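Local coordinates for phosphotriesterase, putative (Deinococcus radiodurans, PDB 4J35), which probably hydrolyses lactones with the help of two divalent metal ions, and has been engineered here toward organophosphate hydrolysis, at residues F96-G101 with I174-D179; P184-L189 with I200-M205; G102-F107 with T152-L157; T68-G73 with R125-E130; I229-Q232 with G236-T239. The protein carries 7 engineered substitutions. All blocks are in the same frame, centred on the assembly; numbering follows the deposited sequence.

Contact 1 (F96-G101 with I174-D179). Engineered in segment 96-101: F97 (natural residue Tyr), G101 (natural residue Glu). Engineered in segment 174-179: D179 (natural residue Glu). With CO (cobalt (II) ion), chain B.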
# COMPACT_ATOMS: atom_id res chain seq x y z
N PHE A 96 -6.26 -7.99 -6.03
CA PHE A 96 -6.96 -8.81 -5.03
C PHE A 96 -5.98 -9.22 -3.94
O PHE A 96 -4.78 -9.22 -4.17
CB PHE A 96 -7.46 -10.09 -5.67
CG PHE A 96 -8.86 -10.03 -6.20
CD1 PHE A 96 -9.21 -9.15 -7.20
CD2 PHE A 96 -9.80 -10.91 -5.76
CE1 PHE A 96 -10.48 -9.14 -7.74
CE2 PHE A 96 -11.09 -10.93 -6.30
CZ PHE A 96 -11.43 -10.02 -7.29
N PHE A 97 -6.49 -9.63 -2.78
CA PHE A 97 -5.64 -9.90 -1.61
C PHE A 97 -5.07 -11.33 -1.60
O PHE A 97 -5.58 -12.20 -2.31
CB PHE A 97 -6.48 -9.62 -0.36
CG PHE A 97 -5.69 -9.30 0.87
CD1 PHE A 97 -4.68 -8.35 0.85
CD2 PHE A 97 -6.06 -9.88 2.08
CE1 PHE A 97 -3.99 -8.01 2.03
CE2 PHE A 97 -5.38 -9.53 3.27
CZ PHE A 97 -4.34 -8.60 3.24
N TYR A 98 -4.03 -11.58 -0.79
CA TYR A 98 -3.33 -12.89 -0.74
C TYR A 98 -4.29 -14.07 -0.50
O TYR A 98 -5.31 -13.93 0.13
CB TYR A 98 -2.17 -12.87 0.28
CG TYR A 98 -2.53 -12.90 1.76
CD1 TYR A 98 -3.14 -11.81 2.38
CD2 TYR A 98 -2.23 -14.02 2.54
CE1 TYR A 98 -3.45 -11.85 3.74
CE2 TYR A 98 -2.54 -14.07 3.89
CZ TYR A 98 -3.16 -12.98 4.48
OH TYR A 98 -3.46 -13.03 5.83
N GLU A 99 -3.95 -15.25 -1.03
CA GLU A 99 -4.93 -16.33 -1.09
C GLU A 99 -4.42 -17.73 -0.72
O GLU A 99 -4.39 -18.62 -1.58
CB GLU A 99 -5.55 -16.37 -2.46
N GLY A 100 -4.06 -17.96 0.55
CA GLY A 100 -4.09 -16.96 1.61
C GLY A 100 -5.45 -16.35 1.79
O GLY A 100 -6.39 -16.72 1.08
N GLY A 101 -5.56 -15.44 2.77
CA GLY A 101 -6.62 -14.45 2.84
C GLY A 101 -8.03 -14.97 2.63
O GLY A 101 -8.28 -16.17 2.72
N ILE A 174 2.48 -1.92 -6.26
CA ILE A 174 2.85 -2.02 -4.86
C ILE A 174 2.45 -3.39 -4.33
O ILE A 174 1.55 -4.02 -4.85
CB ILE A 174 2.20 -0.89 -3.99
CG1 ILE A 174 0.69 -1.00 -3.99
CG2 ILE A 174 2.66 0.48 -4.52
CD1 ILE A 174 0.06 0.10 -3.08
N THR A 175 3.16 -3.88 -3.33
CA THR A 175 2.83 -5.21 -2.85
C THR A 175 2.62 -5.32 -1.34
O THR A 175 2.94 -4.42 -0.56
CB THR A 175 3.87 -6.26 -3.23
OG1 THR A 175 4.98 -6.20 -2.34
CG2 THR A 175 4.35 -6.05 -4.65
N HIS A 176 2.02 -6.46 -0.99
CA HIS A 176 1.90 -6.93 0.37
C HIS A 176 2.79 -8.17 0.51
O HIS A 176 2.72 -9.07 -0.32
CB HIS A 176 0.43 -7.31 0.63
CG HIS A 176 0.18 -8.15 1.86
ND1 HIS A 176 -0.45 -7.67 2.98
CD2 HIS A 176 0.40 -9.47 2.09
CE1 HIS A 176 -0.56 -8.64 3.88
NE2 HIS A 176 -0.05 -9.74 3.36
N THR A 177 3.62 -8.20 1.54
CA THR A 177 4.32 -9.42 1.94
C THR A 177 3.77 -9.85 3.30
O THR A 177 3.45 -9.01 4.15
CB THR A 177 5.87 -9.25 2.03
OG1 THR A 177 6.22 -8.19 2.94
CG2 THR A 177 6.47 -8.93 0.66
N GLN A 178 3.66 -11.15 3.50
CA GLN A 178 3.07 -11.70 4.71
C GLN A 178 4.18 -12.11 5.70
O GLN A 178 5.09 -12.85 5.35
CB GLN A 178 2.19 -12.89 4.33
CG GLN A 178 1.43 -13.55 5.46
CD GLN A 178 0.33 -12.67 6.01
OE1 GLN A 178 -0.21 -11.80 5.32
NE2 GLN A 178 -0.01 -12.88 7.27
N ASP A 179 4.09 -11.60 6.92
CA ASP A 179 5.05 -11.92 7.98
C ASP A 179 6.53 -11.85 7.55
O ASP A 179 7.32 -12.72 7.88
CB ASP A 179 4.72 -13.29 8.61
CG ASP A 179 5.67 -13.66 9.75
OD1 ASP A 179 5.54 -13.11 10.88
OD2 ASP A 179 6.53 -14.53 9.53
CO CO B . -0.80 -5.59 3.35
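H176 binds a cobalt ion through ND1 at 2.1 Å, and its ring is met by F97 and Y98 from the loop that follows strand 89-91. The site lies at the metal-bearing mouth of a TIM barrel of the phosphotriesterase family, where H204 and K143, the latter probably carboxylated, also bind this ion. F97, an engineered residue that replaces tyrosine, forms a T-shaped pair with the histidine: the edge of its ring points at one face of H176, with planes at 69° and F97 CE1 3.7 Å from H176 ND1. Y98 behaves differently. Its ring runs nearly parallel to H176 but is slid aside, with Y98 CD1 3.8 Å from H176 NE2, so there is little true stacking. What Y98 does face is Q178. The carbonyl oxygen of that amide sits over the phenol, Q178 OE1 being 3.3 Å from Y98 CZ, while the opposite face carries the backbone nitrogen of the engineered G101. Q178 leaves its backbone with CG opposite the N (chi1 -177°) and then bends at chi2, which brings OE1 back beside the histidine. H176 NE2 donates to Q178 OE1 at 2.8 Å with an N-H...O angle of 154°, and the acceptor lies in the imidazole plane. Metal on one ring nitrogen and amide on the other together fix the rotation of the ring. Farther out, the engineered N71 of the loop after strand 61-66 accepts on OD1 from the backbone N of F97.

Contact 2 (P184-L189 with I200-M205). With CO (cobalt (II) ion), chain B.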
# COMPACT_ATOMS: atom_id res chain seq x y z
N PRO A 184 12.30 -10.92 -1.59
CA PRO A 184 13.23 -11.15 -2.71
C PRO A 184 12.58 -11.93 -3.88
O PRO A 184 12.85 -11.68 -5.08
CB PRO A 184 14.35 -11.97 -2.06
CG PRO A 184 14.29 -11.59 -0.61
CD PRO A 184 12.80 -11.49 -0.33
N GLN A 185 11.72 -12.86 -3.53
CA GLN A 185 11.00 -13.64 -4.54
C GLN A 185 10.02 -12.81 -5.34
O GLN A 185 9.86 -13.01 -6.52
CB GLN A 185 10.25 -14.79 -3.90
CG GLN A 185 11.14 -15.88 -3.38
CD GLN A 185 11.55 -15.63 -1.97
OE1 GLN A 185 11.63 -14.49 -1.53
NE2 GLN A 185 11.78 -16.70 -1.23
N GLN A 186 9.32 -11.87 -4.70
CA GLN A 186 8.43 -11.02 -5.46
C GLN A 186 9.21 -10.17 -6.47
O GLN A 186 8.78 -9.96 -7.62
CB GLN A 186 7.69 -10.08 -4.47
CG GLN A 186 6.57 -10.74 -3.67
CD GLN A 186 5.76 -9.70 -2.89
OE1 GLN A 186 6.13 -8.53 -2.86
NE2 GLN A 186 4.67 -10.13 -2.26
N ALA A 187 10.33 -9.62 -6.01
CA ALA A 187 11.10 -8.66 -6.78
C ALA A 187 11.71 -9.42 -7.93
O ALA A 187 11.70 -8.97 -9.07
CB ALA A 187 12.20 -8.01 -5.91
N GLU A 188 12.17 -10.61 -7.63
CA GLU A 188 12.76 -11.47 -8.67
C GLU A 188 11.74 -11.93 -9.71
O GLU A 188 12.04 -11.96 -10.92
CB GLU A 188 13.36 -12.69 -8.03
CG GLU A 188 13.93 -13.64 -9.08
CD GLU A 188 14.51 -14.85 -8.44
OE1 GLU A 188 13.80 -15.47 -7.62
OE2 GLU A 188 15.69 -15.16 -8.72
N LEU A 189 10.55 -12.31 -9.26
CA LEU A 189 9.48 -12.73 -10.17
C LEU A 189 9.02 -11.57 -11.07
O LEU A 189 8.98 -11.70 -12.29
CB LEU A 189 8.31 -13.32 -9.38
CG LEU A 189 7.06 -13.68 -10.19
CD1 LEU A 189 7.43 -14.64 -11.35
CD2 LEU A 189 5.99 -14.31 -9.30
N ILE A 200 8.25 -0.42 -8.99
CA ILE A 200 7.80 -1.52 -8.15
C ILE A 200 8.16 -1.17 -6.70
O ILE A 200 9.30 -0.79 -6.41
CB ILE A 200 8.49 -2.83 -8.53
CG1 ILE A 200 7.94 -3.32 -9.88
CG2 ILE A 200 8.32 -3.86 -7.44
CD1 ILE A 200 8.70 -4.49 -10.46
N MET A 201 7.19 -1.28 -5.80
CA MET A 201 7.45 -1.05 -4.39
C MET A 201 7.09 -2.34 -3.66
O MET A 201 5.91 -2.73 -3.60
CB MET A 201 6.59 0.11 -3.82
CG MET A 201 7.05 0.53 -2.48
SD MET A 201 6.07 1.94 -1.84
CE MET A 201 4.61 1.05 -1.33
N ILE A 202 8.09 -3.00 -3.09
CA ILE A 202 7.79 -4.25 -2.40
C ILE A 202 7.41 -3.85 -1.01
O ILE A 202 8.19 -3.19 -0.32
CB ILE A 202 8.99 -5.17 -2.29
CG1 ILE A 202 9.52 -5.51 -3.70
CG2 ILE A 202 8.63 -6.42 -1.50
CD1 ILE A 202 8.46 -6.22 -4.63
N GLY A 203 6.22 -4.25 -0.60
CA GLY A 203 5.69 -3.77 0.66
C GLY A 203 5.92 -4.60 1.90
O GLY A 203 6.35 -5.75 1.85
N HIS A 204 5.58 -3.99 3.03
CA HIS A 204 5.69 -4.59 4.35
C HIS A 204 7.07 -5.17 4.65
O HIS A 204 7.21 -6.16 5.39
CB HIS A 204 4.57 -5.65 4.56
CG HIS A 204 3.18 -5.17 4.26
ND1 HIS A 204 2.80 -3.84 4.34
CD2 HIS A 204 2.07 -5.84 3.88
CE1 HIS A 204 1.51 -3.73 4.04
NE2 HIS A 204 1.05 -4.93 3.75
N MET A 205 8.10 -4.52 4.11
CA MET A 205 9.47 -4.99 4.29
C MET A 205 10.00 -4.70 5.66
O MET A 205 11.03 -5.22 6.05
CB MET A 205 10.38 -4.43 3.19
CG MET A 205 10.07 -5.03 1.86
SD MET A 205 10.73 -6.74 1.70
CE MET A 205 12.47 -6.41 1.98
CO CO B . -0.80 -5.59 3.35
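The flat amide of Q186 meets I202 by its oxygen: OE1 lies 3.5 Å from I202 CG2, which is lifted out of the amide plane, and 3.7 Å from I202 CD1. The other flat group, the H204 ring, stands beyond the end of the strand and has a nitrogen engaged at each side: NE2 binds cobalt at 2.0 Å and ND1 is hydrogen-bonded to D227 OD1. The two segments belong to one beta-alpha-beta unit of the TIM barrel, helix 183-192 covering strand 200-202 after crossing over from the parallel strand 173-174. The side chains of Q186 and I202 run antiparallel, alongside each other, so that I202 CD1 also rests against the aliphatic root of the glutamine, 3.9 Å from Q186 CB. I202 sets CG1 opposite its own carbonyl carbon (chi1 -59°) and turns again at chi2, which brings CD1 back under the helix, 4.1 Å from A187 N. A187 adds a looser apolar touch, its CB being 4.3 Å from I202 CG1. The CA atoms of these two residues, 7.0 Å apart, are the nearest pair between the segments. Although buried, the amide is well supplied with partners: Q186 NE2 is bonded to S146 OG and to the backbone O of H176, and Q186 OE1 to T175 OG1. Q186 thus ties the helix to T175 and to the metal ligand H176, consistent with a second-shell role. T175 OG1 in turn reaches the backbone N of G203, one residue before H204.

Contact 3 (G102-F107 with T152-L157)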
# COMPACT_ATOMS: atom_id res chain seq x y z
N GLY A 102 -8.95 -14.06 2.35
CA GLY A 102 -10.32 -14.45 2.06
C GLY A 102 -10.72 -14.12 0.63
O GLY A 102 -9.88 -13.85 -0.23
N ALA A 103 -12.03 -14.10 0.42
CA ALA A 103 -12.64 -13.91 -0.90
C ALA A 103 -11.80 -14.40 -2.10
O ALA A 103 -11.61 -13.63 -3.06
CB ALA A 103 -13.01 -12.42 -1.08
N THR A 104 -11.33 -15.65 -2.08
CA THR A 104 -10.44 -16.15 -3.15
C THR A 104 -11.09 -17.23 -3.99
O THR A 104 -10.51 -17.72 -4.96
CB THR A 104 -9.12 -16.77 -2.59
OG1 THR A 104 -9.41 -18.03 -1.97
CG2 THR A 104 -8.44 -15.83 -1.58
N THR A 105 -12.29 -17.62 -3.62
CA THR A 105 -12.83 -18.81 -4.22
C THR A 105 -13.18 -18.44 -5.67
O THR A 105 -12.93 -19.21 -6.55
CB THR A 105 -14.03 -19.43 -3.45
OG1 THR A 105 -13.77 -19.40 -2.04
CG2 THR A 105 -14.24 -20.89 -3.91
N TYR A 106 -13.66 -17.22 -5.89
CA TYR A 106 -14.06 -16.80 -7.24
C TYR A 106 -12.97 -17.02 -8.33
O TYR A 106 -13.19 -17.76 -9.29
CB TYR A 106 -14.45 -15.32 -7.20
CG TYR A 106 -14.91 -14.72 -8.52
CD1 TYR A 106 -16.16 -15.03 -9.06
CD2 TYR A 106 -14.11 -13.80 -9.21
CE1 TYR A 106 -16.60 -14.46 -10.24
CE2 TYR A 106 -14.55 -13.23 -10.41
CZ TYR A 106 -15.79 -13.55 -10.92
OH TYR A 106 -16.22 -12.97 -12.08
N PHE A 107 -11.81 -16.39 -8.20
CA PHE A 107 -10.81 -16.54 -9.28
C PHE A 107 -10.09 -17.89 -9.23
O PHE A 107 -9.63 -18.38 -10.24
CB PHE A 107 -9.80 -15.40 -9.30
CG PHE A 107 -10.22 -14.23 -10.14
CD1 PHE A 107 -10.35 -14.36 -11.51
CD2 PHE A 107 -10.47 -13.00 -9.55
CE1 PHE A 107 -10.74 -13.28 -12.29
CE2 PHE A 107 -10.84 -11.91 -10.31
CZ PHE A 107 -10.98 -12.05 -11.69
N THR A 152 2.11 -18.41 -4.08
CA THR A 152 1.39 -19.61 -4.54
C THR A 152 1.02 -19.54 -6.02
O THR A 152 0.98 -18.46 -6.60
CB THR A 152 0.10 -19.84 -3.73
OG1 THR A 152 -0.88 -18.88 -4.11
CG2 THR A 152 0.38 -19.76 -2.25
N PRO A 153 0.76 -20.70 -6.66
CA PRO A 153 0.42 -20.67 -8.09
C PRO A 153 -0.78 -19.77 -8.41
O PRO A 153 -0.80 -19.08 -9.43
CB PRO A 153 0.11 -22.14 -8.41
CG PRO A 153 -0.09 -22.80 -7.07
CD PRO A 153 0.78 -22.07 -6.12
N TYR A 154 -1.78 -19.79 -7.55
CA TYR A 154 -2.89 -18.85 -7.62
C TYR A 154 -2.48 -17.37 -7.55
O TYR A 154 -2.88 -16.55 -8.36
CB TYR A 154 -3.84 -19.14 -6.49
CG TYR A 154 -5.02 -18.23 -6.52
CD1 TYR A 154 -5.83 -18.17 -7.63
CD2 TYR A 154 -5.32 -17.44 -5.44
CE1 TYR A 154 -6.92 -17.34 -7.67
CE2 TYR A 154 -6.41 -16.60 -5.46
CZ TYR A 154 -7.21 -16.58 -6.57
OH TYR A 154 -8.29 -15.74 -6.61
N GLU A 155 -1.71 -17.01 -6.54
CA GLU A 155 -1.14 -15.67 -6.45
C GLU A 155 -0.33 -15.32 -7.71
O GLU A 155 -0.32 -14.19 -8.17
CB GLU A 155 -0.30 -15.56 -5.19
CG GLU A 155 -1.15 -15.39 -3.92
CD GLU A 155 -0.47 -15.91 -2.67
OE1 GLU A 155 0.73 -16.25 -2.74
OE2 GLU A 155 -1.12 -15.95 -1.60
N GLN A 156 0.33 -16.30 -8.31
CA GLN A 156 1.17 -15.97 -9.45
C GLN A 156 0.37 -15.54 -10.66
O GLN A 156 0.86 -14.82 -11.53
CB GLN A 156 2.13 -17.11 -9.77
CG GLN A 156 3.19 -17.27 -8.69
CD GLN A 156 4.30 -18.17 -9.14
OE1 GLN A 156 4.79 -18.06 -10.26
NE2 GLN A 156 4.69 -19.10 -8.27
N LEU A 157 -0.88 -15.96 -10.72
CA LEU A 157 -1.75 -15.53 -11.80
C LEU A 157 -1.74 -14.01 -11.82
O LEU A 157 -1.66 -13.42 -12.89
CB LEU A 157 -3.18 -16.03 -11.56
CG LEU A 157 -3.33 -17.56 -11.53
CD1 LEU A 157 -4.68 -17.94 -10.96
CD2 LEU A 157 -3.18 -18.13 -12.92
O HOH W 1 -11.05 -14.53 -6.07
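One water joins the two segments: it lies 3.1 Å from Y154 OH, accepts from F107 N at 2.9 Å and donates to A103 O at 3.2 Å. The tyrosine thus reaches, through this water, the start of helix 105-113. Y154 carries its ring straight out from its own helix, CG standing opposite the backbone N (chi1 -179°), and the phenol end enters between T104 and F107. F107 CB lies at the edge of the tyrosine ring, in its plane, 3.8 Å from Y154 CE1. On the other flank T104 CB approaches Y154 CE2 at 4.0 Å. The F107 ring leads away from Y154 and packs edge-to-face with F96. With an alanine here in place of Y154, the water would probably lose one of its three partners and a gap would open between T104 CB and F107 CB. The helix that carries Y154 is fixed at its first turn: E155 N donates to T152 OG1 at 3.2 Å, and T152 N returns a bond of 2.9 Å to E155 OE1, meeting it from above the carboxylate plane. The second carboxylate oxygen, E155 OE2, binds S147 OG and the backbone N of E99. T152 and E155 form a classical capping box at the N-terminus of helix 153-169, one of the outer helices of the TIM barrel.

Contact 4 (T68-G73 with R125-E130). Engineered in segment 68-73: N71 (natural residue Asp).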
# COMPACT_ATOMS: atom_id res chain seq x y z
N THR A 68 -5.97 -0.43 -0.87
CA THR A 68 -7.05 -1.38 -0.60
C THR A 68 -7.42 -2.24 -1.80
O THR A 68 -7.83 -1.73 -2.85
CB THR A 68 -8.30 -0.65 -0.17
OG1 THR A 68 -7.96 0.25 0.89
CG2 THR A 68 -9.37 -1.63 0.28
N PRO A 69 -7.30 -3.56 -1.65
CA PRO A 69 -7.64 -4.44 -2.77
C PRO A 69 -9.14 -4.45 -3.10
O PRO A 69 -9.97 -4.02 -2.27
CB PRO A 69 -7.21 -5.83 -2.27
CG PRO A 69 -6.27 -5.56 -1.14
CD PRO A 69 -6.73 -4.30 -0.52
N ASN A 70 -9.45 -4.94 -4.31
CA ASN A 70 -10.81 -4.98 -4.82
C ASN A 70 -11.75 -5.72 -3.87
O ASN A 70 -12.93 -5.37 -3.81
CB ASN A 70 -10.91 -5.65 -6.20
CG ASN A 70 -10.15 -4.89 -7.29
OD1 ASN A 70 -9.34 -4.00 -7.01
ND2 ASN A 70 -10.39 -5.27 -8.54
N ASN A 71 -11.26 -6.72 -3.14
CA ASN A 71 -12.13 -7.54 -2.30
C ASN A 71 -12.06 -7.18 -0.82
O ASN A 71 -12.52 -7.94 0.03
CB ASN A 71 -11.82 -9.05 -2.52
CG ASN A 71 -10.33 -9.40 -2.28
OD1 ASN A 71 -9.44 -8.56 -2.39
ND2 ASN A 71 -10.07 -10.67 -1.99
N CYS A 72 -11.47 -6.02 -0.50
CA CYS A 72 -11.36 -5.59 0.89
C CYS A 72 -12.02 -4.25 1.08
O CYS A 72 -11.56 -3.44 1.87
CB CYS A 72 -9.90 -5.48 1.32
SG CYS A 72 -9.00 -7.07 1.22
N GLY A 73 -13.11 -4.01 0.35
CA GLY A 73 -13.90 -2.83 0.64
C GLY A 73 -13.56 -1.58 -0.13
O GLY A 73 -14.07 -0.51 0.18
N ARG A 125 -6.21 -4.04 -16.52
CA ARG A 125 -5.94 -3.10 -17.60
C ARG A 125 -7.08 -2.10 -17.69
O ARG A 125 -6.84 -0.91 -17.83
CB ARG A 125 -5.80 -3.83 -18.94
CG ARG A 125 -5.43 -2.86 -20.09
CD ARG A 125 -5.51 -3.50 -21.45
NE ARG A 125 -6.80 -4.14 -21.71
CZ ARG A 125 -7.93 -3.49 -21.99
NH1 ARG A 125 -7.95 -2.16 -22.04
NH2 ARG A 125 -9.05 -4.17 -22.21
N THR A 126 -8.31 -2.60 -17.58
CA THR A 126 -9.49 -1.76 -17.72
C THR A 126 -9.57 -0.75 -16.57
O THR A 126 -9.91 0.43 -16.76
CB THR A 126 -10.79 -2.60 -17.71
OG1 THR A 126 -10.80 -3.48 -18.85
CG2 THR A 126 -12.03 -1.71 -17.73
N GLU A 127 -9.24 -1.20 -15.37
CA GLU A 127 -9.37 -0.30 -14.22
C GLU A 127 -8.25 0.77 -14.22
O GLU A 127 -8.46 1.87 -13.73
CB GLU A 127 -9.46 -1.10 -12.91
CG GLU A 127 -10.74 -1.93 -12.82
CD GLU A 127 -10.96 -2.59 -11.45
OE1 GLU A 127 -9.96 -2.87 -10.75
OE2 GLU A 127 -12.13 -2.79 -11.08
N VAL A 128 -7.10 0.45 -14.78
CA VAL A 128 -5.98 1.40 -14.89
C VAL A 128 -6.20 2.39 -16.05
O VAL A 128 -5.84 3.58 -15.95
CB VAL A 128 -4.64 0.63 -15.17
CG1 VAL A 128 -3.57 1.55 -15.77
CG2 VAL A 128 -4.13 -0.04 -13.89
N THR A 129 -6.72 1.90 -17.18
CA THR A 129 -6.78 2.72 -18.39
C THR A 129 -8.14 3.40 -18.58
O THR A 129 -8.19 4.51 -19.10
CB THR A 129 -6.41 1.92 -19.68
OG1 THR A 129 -7.44 0.98 -19.98
CG2 THR A 129 -5.09 1.20 -19.51
N GLU A 130 -9.23 2.77 -18.10
CA GLU A 130 -10.59 3.27 -18.37
C GLU A 130 -11.37 3.68 -17.14
O GLU A 130 -11.96 4.76 -17.10
CB GLU A 130 -11.44 2.21 -19.06
CG GLU A 130 -10.97 1.80 -20.42
CD GLU A 130 -11.88 0.73 -21.01
OE1 GLU A 130 -13.12 0.80 -20.78
OE2 GLU A 130 -11.36 -0.19 -21.69
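N70 sits in a type I beta turn running from P69 to C72, closed by C72 N to P69 O at 3.1 Å, and faces E127 in the last turn of helix 116-129. The nearest CA atoms, those of N70 and E127, are 10.6 Å apart, so the side chains alone bridge the gap. They reach toward each other, E127 fully extended beyond CG. N70 ND2 donates to E127 OE1 at 3.3 Å on the syn side of the carboxylate, 23° out of its plane; the N-H...O angle of 143° marks a bent bond. The amide and carboxylate planes stand 52° apart. E127 OE1 is shared, also bonding T94 OG1 and forming a salt bridge with R74 NH1, while N70 OD1 accepts from G95 N. A leucine in place of N70 would probably leave G95 N without this side-chain acceptor and E127 OE1 with one donor fewer. In the helix, R125 O takes both T129 N and T129 OG1, each at 2.9 Å. From the same loop as N70, T68 OG1 reaches ND1 of the metal ligand H23. This is a surface tie between a strand-to-helix loop and an outer helix of the TIM barrel.

Contact 5 (I229-Q232 with G236-T239)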
# COMPACT_ATOMS: atom_id res chain seq x y z
N ILE A 229 4.62 1.21 9.86
CA ILE A 229 5.27 1.91 10.96
C ILE A 229 4.17 2.33 11.94
O ILE A 229 3.19 2.93 11.54
CB ILE A 229 6.07 3.15 10.49
CG1 ILE A 229 7.21 2.70 9.53
CG2 ILE A 229 6.68 3.88 11.68
CD1 ILE A 229 7.98 3.85 8.92
N GLY A 230 4.37 1.97 13.19
CA GLY A 230 3.37 2.24 14.25
C GLY A 230 2.67 0.97 14.72
O GLY A 230 2.11 0.96 15.82
N LEU A 231 2.69 -0.10 13.91
CA LEU A 231 2.05 -1.36 14.30
C LEU A 231 3.11 -2.26 14.96
O LEU A 231 3.91 -2.88 14.27
CB LEU A 231 1.43 -2.04 13.08
CG LEU A 231 0.62 -3.32 13.28
CD1 LEU A 231 -0.53 -3.05 14.26
CD2 LEU A 231 0.08 -3.81 11.92
N GLN A 232 3.10 -2.33 16.29
CA GLN A 232 4.28 -2.81 17.02
C GLN A 232 4.06 -4.13 17.78
O GLN A 232 3.32 -4.18 18.74
CB GLN A 232 4.75 -1.75 18.02
CG GLN A 232 5.06 -0.39 17.42
CD GLN A 232 5.82 0.52 18.37
OE1 GLN A 232 7.03 0.40 18.52
NE2 GLN A 232 5.12 1.48 18.98
N GLY A 236 3.79 -10.76 15.36
CA GLY A 236 5.12 -10.88 14.80
C GLY A 236 5.71 -9.59 14.26
O GLY A 236 6.88 -9.58 13.87
N THR A 237 4.94 -8.51 14.22
CA THR A 237 5.52 -7.26 13.73
C THR A 237 6.58 -6.79 14.71
O THR A 237 6.45 -6.97 15.92
CB THR A 237 4.52 -6.12 13.51
OG1 THR A 237 3.71 -5.93 14.67
CG2 THR A 237 3.63 -6.41 12.30
N PRO A 238 7.65 -6.21 14.18
CA PRO A 238 8.68 -5.63 15.05
C PRO A 238 8.18 -4.37 15.71
O PRO A 238 7.12 -3.86 15.37
CB PRO A 238 9.81 -5.28 14.07
CG PRO A 238 9.14 -5.17 12.74
CD PRO A 238 8.04 -6.18 12.76
N THR A 239 8.99 -3.85 16.63
CA THR A 239 8.74 -2.54 17.19
C THR A 239 9.30 -1.51 16.23
O THR A 239 10.11 -1.83 15.35
CB THR A 239 9.43 -2.39 18.56
OG1 THR A 239 10.86 -2.34 18.38
CG2 THR A 239 9.07 -3.57 19.46
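L231 and Q232 lie against T237, P238 and T239 where the loop after strand 223-226 doubles back before helix 240-251, in the TIM barrel, with T239 as the N-cap of that helix. Along the first segment, I229 packs on the far side, against helix 291-303, and G230 offers its backbone N to D240 OD1 in the first turn of the helix. At L231 the contact proper begins. Its carbonyl oxygen is approached by the threonine hydroxyl, T237 OG1 being 3.1 Å from L231 O. The same hydroxyl oxygen is bonded to M234 N within the bend, and L231 O also takes R243 NH2, so the carbonyl faces the helix as well as the returning chain. T237 turns OG1 inward, between its own backbone N and carbonyl carbon (chi1 51°), and its CB comes within 3.4 Å of L231 O. The leucine side chain touches the threonine only loosely, L231 CG lying 4.3 Å from T237 OG1; it packs against W287 and comes to about 6 Å, between nearest side-chain atoms, from the metal ligand D264. At Q232 the backbones draw closest, the CA atoms of Q232 and T239 lying 4.5 Å apart. Q232 CA donates a CA-H...O contact to P238 O at 3.4 Å, with 157° at the hydrogen. The glutamine then runs across T239 and takes D240 N on OE1, which lies 3.7 Å from T239 CB.

Overall arrangement
Contact 2 is the buried one, its three touching residues all buried where helix meets strand; contacts 1, 3 and 5 are partly buried, and contact 4 lies at the surface. Contacts 1 and 2 each contain a ligand of the same cobalt ion; aromatic rings pack on the histidine itself in the first, while in the second the helix packs on the strand before it. Contact 3, nested in the chain closed by contact 1, joins its segments by a bridging water and a tyrosine; loop 96-101 touches both its segments and the turn of contact 4. Contact 4 ties that turn to helix 116-129 by one amide-carboxylate bond. Contact 5, centred about 28 Å from contact 4, is dominated by backbone carbonyls.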